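PDB 3VA7: KLLA0E08119p from Kluyveromyces lactis, which probably carboxylates urea to urea-1-carboxylate with bicarbonate and ATP through a biotin carrier, this chain being its urea carboxylase part. Local coordinates for residues 647-651 and 652-656; 539-542 and 543-547; 1118-1121 and 1122-1126. One frame throughout, in Å; residues are numbered along the deposited sequence.

Contact 1 (647-651 and 652-656); sequences QAAPK and SLLPT
Two overlapping reverse turns bend the chain from Pro650 to Leu654, in the long loop between strands 626-628 and 662-669 of the carboxyltransferase A/B region. Lys651 and Ser652 hold the corner positions of the first turn, Ser652 and Leu653 those of the second, and the backbone angles of all three are close to type I values. Each turn is closed by a weak backbone bond. Leu653 N reaches Pro650 O at 3.4 Å with an N-H...O angle of 138°, and Leu654 N reaches Lys651 O at 3.3 Å with a straighter 156°.

The side chains add two apolar meetings. Leu653 lies across the proline ring at a slant: its CG is 3.9 Å from Pro650 CB, and its CD1 is 4.0 Å from Pro650 CG. The first torsion of Leu653 (chi1 -55°) sets CG beside its own backbone N and anti to the carbonyl carbon, which brings the isobutyl branch back over the residue that opens the turn. Leu654 uses its CD2 methyl, which meets Ala649 CB at 3.8 Å, while its CG rests 3.8 Å from Lys651 O.

Outside the turn, Ala649 leans on Val520 and Leu654 on Leu516, both of helix 511-520, and Tyr512 OH of that helix is hydrogen-bonded to Leu653 O. Ser652 OG is hydrogen-bonded to Gly806 N and to Glu805 OE1.

Both turn-closing bonds are weak, and the bend also has the apolar contacts of Pro650 with Leu653 and Ala649 with Leu654, together with the hydrogen bonds to Tyr512, Glu805 and Gly806. The contact is thus apolar where Ala649, Pro650 and Leu653 are buried and polar at Ser652, with Lys651 exposed.

Contact 2 (539-542 and 543-547); sequences LLFH and TETVI
Phe541 ends one strand and meets Thr545 and Ile547 of the next across a beta-arch, in which the chain passes from one sheet to another instead of forming a hairpin.

The non-polar contacts all involve Phe541. CZ of Phe541 lies 3.6 Å from Ile547 CD1 and 3.9 Å from Ile547 CG1, the two side chains approaching from opposite directions. Nearer the loop, Phe541 CE1 is 3.5 Å from Thr545 CG2, and here the side chains cross at about a right angle. Both methyls come at the ring obliquely. The threonine offers its methyl because OG1 stands anti to the backbone N (chi1 -177°), leaving CG2 between the backbone N and the carbonyl carbon and turned to the phenylalanine. The carbonyl oxygen of Thr543 lies against the edge of the Phe541 ring, near its plane, with Thr543 O 3.8 Å from Phe541 CB.

Among polar interactions, no backbone hydrogen bond joins residues 539-542 to 543-547; the two strands pair in different sheets. Gln631 makes weak hydrogen bonds to the loop, OE1 with Thr543 OG1 and NE2 with Glu544 O.

Strand 538-541 pairs with strands 477-480 and 576-582, whereas strand 545-550 pairs with 587-592 and 569-571. Val571 touches both Phe541 and Ile547, and Ile592 of strand 587-592 touches Thr545 and Ile547.

Contact 3 (1118-1121 and 1122-1126); sequences ENID and SIVAF
Ile1123 N donates to Asn1119 O at 2.9 Å, with an N-H...O angle of 171°, in the bond that opens the first turn of alpha-helix 1120-1128. The next bond in the i to i+4 series, from Val1124 N to Ile1120 O, is equally short at 2.9 Å but less straight at 153°. Ala1125 N to Asp1121 O, at 3.0 Å and 164°, continues the series.

Asn1119 occupies the N-cap position, yet its side chain makes no capping bond. Its ND2 is hydrogen-bonded to Trp1115 O of the preceding helix, 1109-1117, so the amide ties the new helix back to the end of the old one. Ser1122 OG, within the first turn, is hydrogen-bonded to Arg1005 NH1 from a loop, a residue that Asn1119 and Phe1126 also touch.

Packing along the helix surface is lighter. CB of Asn1119 touches Ile1123 CD1 at 3.9 Å, and that same methyl, Ile1123 CD1, lies 3.4 Å from Asn1119 O. Ile1123 is buried, whereas Ile1120 is exposed.

Ile1120 and Val1124 run side by side, pointing the same way. The side chain of Ile1120 starts away from the following turn, but its end comes nearer. With CG1 anti to the backbone N (chi1 -175°), the branch carrying CD1 is the one that lies alongside the valine: Ile1120 CG1 is 3.9 Å and Ile1120 CD1 3.8 Å from the same methyl, Val1124 CG2.

In the fold
Contacts 1 and 2 belong to one region, the carboxyltransferase A/B part, with centres 24 Å apart and nearest atoms about 7 Å apart. They do not touch, but the chain from Asn566, in the loop before strand 569-571, to Val571 within it touches both: Asn566 meets Leu654 of contact 1 and Val571 meets Phe541 and Ile547 of contact 2. Contact 3 is remote, its centre 68 Å from that of contact 1 and 72 Å from that of contact 2, on the opposite side of the chain's centre from contact 2. None of the three supplies a residue to the biotin pocket (Phe700, Tyr731, Lys1202), the urea pocket (Asp991, Tyr1044) or the sodium site (Glu764, Arg790, Asp845).

Contact 1 (647-651 and 652-656)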
ATOM      1  N   GLN A 647      26.030  17.661  13.623  1.00 42.76           N
ATOM      2  CA  GLN A 647      27.448  17.443  13.875  1.00 42.63           C
ATOM      3  C   GLN A 647      28.021  16.406  12.906  1.00 42.92           C
ATOM      4  O   GLN A 647      27.432  15.327  12.746  1.00 44.31           O
ATOM      5  CB  GLN A 647      27.626  16.969  15.301  1.00 42.21           C
ATOM      6  CG  GLN A 647      28.973  16.382  15.597  1.00 42.21           C
ATOM      7  CD  GLN A 647      29.112  16.033  17.066  1.00 43.16           C
ATOM      8  OE1 GLN A 647      28.243  16.348  17.875  1.00 36.92           O
ATOM      9  NE2 GLN A 647      30.207  15.358  17.412  1.00 45.63           N
ATOM     10  N   ALA A 648      29.134  16.712  12.235  1.00 42.04           N
ATOM     11  CA  ALA A 648      29.844  15.688  11.448  1.00 41.38           C
ATOM     12  C   ALA A 648      30.029  14.394  12.273  1.00 40.86           C
ATOM     13  O   ALA A 648      30.367  14.453  13.445  1.00 41.19           O
ATOM     14  CB  ALA A 648      31.209  16.219  11.015  1.00 41.48           C
ATOM     15  N   ALA A 649      29.805  13.230  11.687  1.00 39.94           N
ATOM     16  CA  ALA A 649      30.032  11.997  12.422  1.00 39.67           C
ATOM     17  C   ALA A 649      31.489  11.884  12.752  1.00 40.02           C
ATOM     18  O   ALA A 649      32.307  11.979  11.856  1.00 40.40           O
ATOM     19  CB  ALA A 649      29.617  10.800  11.603  1.00 39.25           C
ATOM     20  N   PRO A 650      31.835  11.653  14.029  1.00 40.38           N
ATOM     21  CA  PRO A 650      33.231  11.329  14.355  1.00 40.53           C
ATOM     22  C   PRO A 650      33.657  10.253  13.413  1.00 40.88           C
ATOM     23  O   PRO A 650      32.843   9.416  13.096  1.00 41.69           O
ATOM     24  CB  PRO A 650      33.129  10.757  15.766  1.00 40.33           C
ATOM     25  CG  PRO A 650      31.963  11.472  16.330  1.00 41.10           C
ATOM     26  CD  PRO A 650      30.960  11.506  15.196  1.00 40.11           C
ATOM     27  N   LYS A 651      34.898  10.251  12.945  1.00 42.03           N
ATOM     28  CA  LYS A 651      35.280   9.296  11.888  1.00 43.00           C
ATOM     29  C   LYS A 651      35.578   7.906  12.403  1.00 41.90           C
ATOM     30  O   LYS A 651      35.586   6.966  11.625  1.00 42.86           O
ATOM     31  CB  LYS A 651      36.470   9.812  11.085  1.00 44.04           C
ATOM     32  CG  LYS A 651      36.563  11.341  11.113  1.00 49.73           C
ATOM     33  CD  LYS A 651      36.664  11.966   9.694  1.00 58.03           C
ATOM     34  CE  LYS A 651      36.584  13.527   9.780  1.00 62.53           C
ATOM     35  NZ  LYS A 651      36.700  14.231   8.443  1.00 63.63           N
ATOM     36  N   SER A 652      35.875   7.763  13.688  1.00 40.64           N
ATOM     37  CA  SER A 652      36.112   6.427  14.231  1.00 40.09           C
ATOM     38  C   SER A 652      34.793   5.612  14.311  1.00 40.52           C
ATOM     39  O   SER A 652      34.809   4.376  14.340  1.00 39.72           O
ATOM     40  CB  SER A 652      36.796   6.494  15.599  1.00 40.02           C
ATOM     41  OG  SER A 652      36.076   7.298  16.527  1.00 37.94           O
ATOM     42  N   LEU A 653      33.672   6.337  14.345  1.00 40.26           N
ATOM     43  CA  LEU A 653      32.338   5.760  14.332  1.00 40.41           C
ATOM     44  C   LEU A 653      31.816   5.353  12.933  1.00 40.95           C
ATOM     45  O   LEU A 653      30.751   4.708  12.831  1.00 40.67           O
ATOM     46  CB  LEU A 653      31.339   6.733  14.969  1.00 40.10           C
ATOM     47  CG  LEU A 653      31.629   7.244  16.378  1.00 39.42           C
ATOM     48  CD1 LEU A 653      30.373   7.891  16.981  1.00 33.64           C
ATOM     49  CD2 LEU A 653      32.214   6.122  17.286  1.00 38.47           C
ATOM     50  N   LEU A 654      32.527   5.737  11.861  1.00 40.69           N
ATOM     51  CA  LEU A 654      32.101   5.299  10.528  1.00 40.58           C
ATOM     52  C   LEU A 654      32.342   3.803  10.359  1.00 40.18           C
ATOM     53  O   LEU A 654      33.321   3.281  10.889  1.00 40.49           O
ATOM     54  CB  LEU A 654      32.788   6.069   9.405  1.00 40.01           C
ATOM     55  CG  LEU A 654      32.576   7.582   9.437  1.00 41.13           C
ATOM     56  CD1 LEU A 654      33.385   8.211   8.283  1.00 38.23           C
ATOM     57  CD2 LEU A 654      31.074   8.002   9.429  1.00 39.09           C
ATOM     58  N   PRO A 655      31.427   3.110   9.660  1.00 39.47           N
ATOM     59  CA  PRO A 655      31.617   1.698   9.394  1.00 39.66           C
ATOM     60  C   PRO A 655      32.666   1.492   8.308  1.00 39.44           C
ATOM     61  O   PRO A 655      32.830   2.358   7.443  1.00 40.03           O
ATOM     62  CB  PRO A 655      30.240   1.252   8.882  1.00 39.69           C
ATOM     63  CG  PRO A 655      29.597   2.489   8.385  1.00 38.46           C
ATOM     64  CD  PRO A 655      30.066   3.548   9.312  1.00 38.90           C
ATOM     65  N   THR A 656      33.353   0.361   8.362  1.00 38.17           N
ATOM     66  CA  THR A 656      34.349   0.024   7.379  1.00 37.28           C
ATOM     67  C   THR A 656      33.733  -0.885   6.362  1.00 36.89           C
ATOM     68  O   THR A 656      33.637  -2.095   6.556  1.00 35.66           O
ATOM     69  CB  THR A 656      35.583  -0.726   7.972  1.00 37.21           C
ATOM     70  OG1 THR A 656      35.988  -0.116   9.192  1.00 37.47           O
ATOM     71  CG2 THR A 656      36.733  -0.668   7.007  1.00 37.69           C
TER

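Contact 2 (539-542 and 543-547)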
ATOM      1  N   LEU A 539      16.942  16.143  -6.242  1.00 43.34           N
ATOM      2  CA  LEU A 539      15.836  16.735  -5.538  1.00 44.08           C
ATOM      3  C   LEU A 539      15.897  18.255  -5.548  1.00 44.96           C
ATOM      4  O   LEU A 539      16.956  18.823  -5.378  1.00 45.63           O
ATOM      5  CB  LEU A 539      15.838  16.260  -4.083  1.00 43.81           C
ATOM      6  CG  LEU A 539      16.045  14.778  -3.757  1.00 42.81           C
ATOM      7  CD1 LEU A 539      16.139  14.651  -2.225  1.00 39.17           C
ATOM      8  CD2 LEU A 539      14.917  13.909  -4.352  1.00 37.61           C
ATOM      9  N   LEU A 540      14.755  18.906  -5.726  1.00 45.50           N
ATOM     10  CA  LEU A 540      14.664  20.341  -5.611  1.00 46.26           C
ATOM     11  C   LEU A 540      14.062  20.682  -4.255  1.00 46.63           C
ATOM     12  O   LEU A 540      13.031  20.163  -3.871  1.00 46.64           O
ATOM     13  CB  LEU A 540      13.817  20.921  -6.749  1.00 46.56           C
ATOM     14  CG  LEU A 540      13.322  22.388  -6.777  1.00 47.64           C
ATOM     15  CD1 LEU A 540      14.405  23.367  -6.334  1.00 49.08           C
ATOM     16  CD2 LEU A 540      12.827  22.756  -8.191  1.00 47.58           C
ATOM     17  N   PHE A 541      14.720  21.552  -3.521  1.00 47.13           N
ATOM     18  CA  PHE A 541      14.233  21.886  -2.213  1.00 47.77           C
ATOM     19  C   PHE A 541      13.469  23.199  -2.271  1.00 49.06           C
ATOM     20  O   PHE A 541      13.962  24.177  -2.862  1.00 49.89           O
ATOM     21  CB  PHE A 541      15.395  21.967  -1.237  1.00 46.71           C
ATOM     22  CG  PHE A 541      15.764  20.658  -0.637  1.00 44.45           C
ATOM     23  CD1 PHE A 541      15.322  20.316   0.639  1.00 43.96           C
ATOM     24  CD2 PHE A 541      16.548  19.764  -1.331  1.00 42.44           C
ATOM     25  CE1 PHE A 541      15.669  19.107   1.203  1.00 43.26           C
ATOM     26  CE2 PHE A 541      16.892  18.536  -0.777  1.00 40.84           C
ATOM     27  CZ  PHE A 541      16.454  18.202   0.470  1.00 41.21           C
ATOM     28  N   HIS A 542      12.286  23.221  -1.662  1.00 49.26           N
ATOM     29  CA  HIS A 542      11.391  24.364  -1.784  1.00 50.18           C
ATOM     30  C   HIS A 542      11.399  25.184  -0.541  1.00 50.25           C
ATOM     31  O   HIS A 542      10.655  26.174  -0.386  1.00 50.20           O
ATOM     32  CB  HIS A 542       9.981  23.896  -2.105  1.00 49.98           C
ATOM     33  CG  HIS A 542       9.817  23.587  -3.542  1.00 51.40           C
ATOM     34  ND1 HIS A 542       9.635  22.305  -4.012  1.00 51.77           N
ATOM     35  CD2 HIS A 542       9.900  24.386  -4.632  1.00 53.27           C
ATOM     36  CE1 HIS A 542       9.558  22.332  -5.330  1.00 52.62           C
ATOM     37  NE2 HIS A 542       9.718  23.582  -5.731  1.00 53.92           N
ATOM     38  N   THR A 543      12.248  24.740   0.355  1.00 50.48           N
ATOM     39  CA  THR A 543      12.306  25.318   1.658  1.00 51.29           C
ATOM     40  C   THR A 543      13.732  25.065   2.184  1.00 51.43           C
ATOM     41  O   THR A 543      14.549  24.463   1.485  1.00 51.67           O
ATOM     42  CB  THR A 543      11.234  24.692   2.502  1.00 50.58           C
ATOM     43  OG1 THR A 543      11.198  25.348   3.769  1.00 54.53           O
ATOM     44  CG2 THR A 543      11.543  23.218   2.697  1.00 50.67           C
ATOM     45  N   GLU A 544      14.041  25.509   3.392  1.00 52.00           N
ATOM     46  CA  GLU A 544      15.412  25.366   3.896  1.00 52.75           C
ATOM     47  C   GLU A 544      15.545  24.294   4.949  1.00 51.96           C
ATOM     48  O   GLU A 544      14.632  24.063   5.727  1.00 52.20           O
ATOM     49  CB  GLU A 544      15.985  26.707   4.405  1.00 53.10           C
ATOM     50  CG  GLU A 544      15.261  27.347   5.590  1.00 57.50           C
ATOM     51  CD  GLU A 544      16.195  28.227   6.457  1.00 65.41           C
ATOM     52  OE1 GLU A 544      17.074  28.951   5.888  1.00 65.65           O
ATOM     53  OE2 GLU A 544      16.056  28.176   7.716  1.00 67.42           O
ATOM     54  N   THR A 545      16.708  23.657   5.005  1.00 51.64           N
ATOM     55  CA  THR A 545      16.924  22.587   5.980  1.00 50.59           C
ATOM     56  C   THR A 545      18.392  22.179   6.014  1.00 49.51           C
ATOM     57  O   THR A 545      19.208  22.760   5.313  1.00 50.50           O
ATOM     58  CB  THR A 545      15.999  21.338   5.645  1.00 50.86           C
ATOM     59  OG1 THR A 545      16.141  20.301   6.635  1.00 49.98           O
ATOM     60  CG2 THR A 545      16.286  20.791   4.248  1.00 50.39           C
ATOM     61  N   VAL A 546      18.698  21.161   6.818  1.00 47.53           N
ATOM     62  CA  VAL A 546      19.988  20.506   6.850  1.00 44.91           C
ATOM     63  C   VAL A 546      19.854  19.053   6.315  1.00 43.62           C
ATOM     64  O   VAL A 546      18.842  18.431   6.497  1.00 43.72           O
ATOM     65  CB  VAL A 546      20.580  20.533   8.307  1.00 45.49           C
ATOM     66  CG1 VAL A 546      22.008  20.038   8.325  1.00 44.89           C
ATOM     67  CG2 VAL A 546      20.466  21.926   8.956  1.00 42.53           C
ATOM     68  N   ILE A 547      20.905  18.520   5.699  1.00 41.87           N
ATOM     69  CA  ILE A 547      20.905  17.261   4.973  1.00 39.77           C
ATOM     70  C   ILE A 547      22.181  16.519   5.309  1.00 39.68           C
ATOM     71  O   ILE A 547      23.175  17.139   5.669  1.00 39.58           O
ATOM     72  CB  ILE A 547      20.826  17.593   3.433  1.00 40.15           C
ATOM     73  CG1 ILE A 547      19.429  17.309   2.908  1.00 40.93           C
ATOM     74  CG2 ILE A 547      21.918  16.950   2.505  1.00 37.70           C
ATOM     75  CD1 ILE A 547      18.380  18.216   3.516  1.00 39.89           C
TER

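Contact 3 (1118-1121 and 1122-1126)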
ATOM      1  N   GLU A1118     -14.021 -43.437  13.298  1.00 56.59           N
ATOM      2  CA  GLU A1118     -14.964 -43.896  12.277  1.00 58.00           C
ATOM      3  C   GLU A1118     -14.385 -43.914  10.830  1.00 57.96           C
ATOM      4  O   GLU A1118     -15.169 -43.934   9.862  1.00 58.91           O
ATOM      5  CB  GLU A1118     -16.236 -43.020  12.232  1.00 58.44           C
ATOM      6  CG  GLU A1118     -16.691 -42.341  13.509  1.00 62.38           C
ATOM      7  CD  GLU A1118     -17.684 -41.178  13.244  1.00 67.58           C
ATOM      8  OE1 GLU A1118     -18.577 -40.947  14.100  1.00 70.03           O
ATOM      9  OE2 GLU A1118     -17.579 -40.486  12.195  1.00 67.94           O
ATOM     10  N   ASN A1119     -13.053 -43.881  10.669  1.00 56.90           N
ATOM     11  CA  ASN A1119     -12.399 -43.747   9.351  1.00 55.33           C
ATOM     12  C   ASN A1119     -10.986 -44.225   9.461  1.00 55.35           C
ATOM     13  O   ASN A1119     -10.232 -44.185   8.483  1.00 56.23           O
ATOM     14  CB  ASN A1119     -12.348 -42.304   8.865  1.00 53.80           C
ATOM     15  CG  ASN A1119     -13.703 -41.732   8.566  1.00 54.88           C
ATOM     16  OD1 ASN A1119     -14.263 -41.973   7.490  1.00 57.58           O
ATOM     17  ND2 ASN A1119     -14.235 -40.927   9.490  1.00 52.59           N
ATOM     18  N   ILE A1120     -10.606 -44.660  10.655  1.00 55.24           N
ATOM     19  CA  ILE A1120      -9.239 -45.127  10.891  1.00 55.77           C
ATOM     20  C   ILE A1120      -8.750 -46.082   9.803  1.00 55.91           C
ATOM     21  O   ILE A1120      -7.586 -46.055   9.429  1.00 56.36           O
ATOM     22  CB  ILE A1120      -9.086 -45.786  12.296  1.00 55.70           C
ATOM     23  CG1 ILE A1120      -7.626 -46.153  12.584  1.00 55.71           C
ATOM     24  CG2 ILE A1120      -9.983 -47.018  12.444  1.00 55.43           C
ATOM     25  CD1 ILE A1120      -6.683 -44.957  12.664  1.00 54.87           C
ATOM     26  N   ASP A1121      -9.665 -46.902   9.300  1.00 56.07           N
ATOM     27  CA  ASP A1121      -9.352 -47.991   8.378  1.00 56.95           C
ATOM     28  C   ASP A1121      -8.863 -47.469   7.044  1.00 56.43           C
ATOM     29  O   ASP A1121      -7.749 -47.796   6.581  1.00 56.15           O
ATOM     30  CB  ASP A1121     -10.602 -48.858   8.191  1.00 57.58           C
ATOM     31  CG  ASP A1121     -11.160 -49.364   9.535  1.00 60.38           C
ATOM     32  OD1 ASP A1121     -10.766 -50.504   9.929  1.00 59.48           O
ATOM     33  OD2 ASP A1121     -11.938 -48.601  10.200  1.00 61.05           O
ATOM     34  N   SER A1122      -9.726 -46.648   6.454  1.00 55.67           N
ATOM     35  CA  SER A1122      -9.444 -45.882   5.265  1.00 55.09           C
ATOM     36  C   SER A1122      -8.172 -45.031   5.399  1.00 55.09           C
ATOM     37  O   SER A1122      -7.330 -45.022   4.482  1.00 55.09           O
ATOM     38  CB  SER A1122     -10.643 -45.007   4.984  1.00 55.17           C
ATOM     39  OG  SER A1122     -10.501 -44.390   3.737  1.00 56.37           O
ATOM     40  N   ILE A1123      -8.024 -44.344   6.545  1.00 54.49           N
ATOM     41  CA  ILE A1123      -6.822 -43.537   6.824  1.00 53.21           C
ATOM     42  C   ILE A1123      -5.561 -44.395   6.744  1.00 54.15           C
ATOM     43  O   ILE A1123      -4.602 -44.028   6.056  1.00 54.25           O
ATOM     44  CB  ILE A1123      -6.934 -42.783   8.184  1.00 52.46           C
ATOM     45  CG1 ILE A1123      -7.814 -41.545   8.037  1.00 49.99           C
ATOM     46  CG2 ILE A1123      -5.589 -42.409   8.731  1.00 50.09           C
ATOM     47  CD1 ILE A1123      -8.651 -41.236   9.266  1.00 46.19           C
ATOM     48  N   VAL A1124      -5.571 -45.553   7.406  1.00 54.77           N
ATOM     49  CA  VAL A1124      -4.367 -46.396   7.483  1.00 55.55           C
ATOM     50  C   VAL A1124      -3.980 -47.027   6.153  1.00 55.25           C
ATOM     51  O   VAL A1124      -2.843 -46.970   5.749  1.00 55.13           O
ATOM     52  CB  VAL A1124      -4.492 -47.457   8.587  1.00 56.37           C
ATOM     53  CG1 VAL A1124      -3.206 -48.337   8.651  1.00 56.11           C
ATOM     54  CG2 VAL A1124      -4.774 -46.757   9.948  1.00 55.57           C
ATOM     55  N   ALA A1125      -4.952 -47.626   5.490  1.00 56.05           N
ATOM     56  CA  ALA A1125      -4.841 -48.036   4.091  1.00 56.42           C
ATOM     57  C   ALA A1125      -4.204 -46.923   3.244  1.00 57.27           C
ATOM     58  O   ALA A1125      -3.226 -47.190   2.502  1.00 57.43           O
ATOM     59  CB  ALA A1125      -6.219 -48.360   3.542  1.00 55.97           C
ATOM     60  N   PHE A1126      -4.753 -45.695   3.336  1.00 56.73           N
ATOM     61  CA  PHE A1126      -4.178 -44.560   2.604  1.00 56.40           C
ATOM     62  C   PHE A1126      -2.697 -44.341   2.936  1.00 57.08           C
ATOM     63  O   PHE A1126      -1.893 -44.190   2.039  1.00 57.46           O
ATOM     64  CB  PHE A1126      -4.983 -43.258   2.762  1.00 55.78           C
ATOM     65  CG  PHE A1126      -4.369 -42.102   2.041  1.00 54.09           C
ATOM     66  CD1 PHE A1126      -4.784 -41.766   0.758  1.00 54.12           C
ATOM     67  CD2 PHE A1126      -3.326 -41.381   2.616  1.00 52.25           C
ATOM     68  CE1 PHE A1126      -4.175 -40.713   0.064  1.00 53.60           C
ATOM     69  CE2 PHE A1126      -2.713 -40.335   1.934  1.00 51.72           C
ATOM     70  CZ  PHE A1126      -3.145 -39.999   0.663  1.00 52.82           C
TER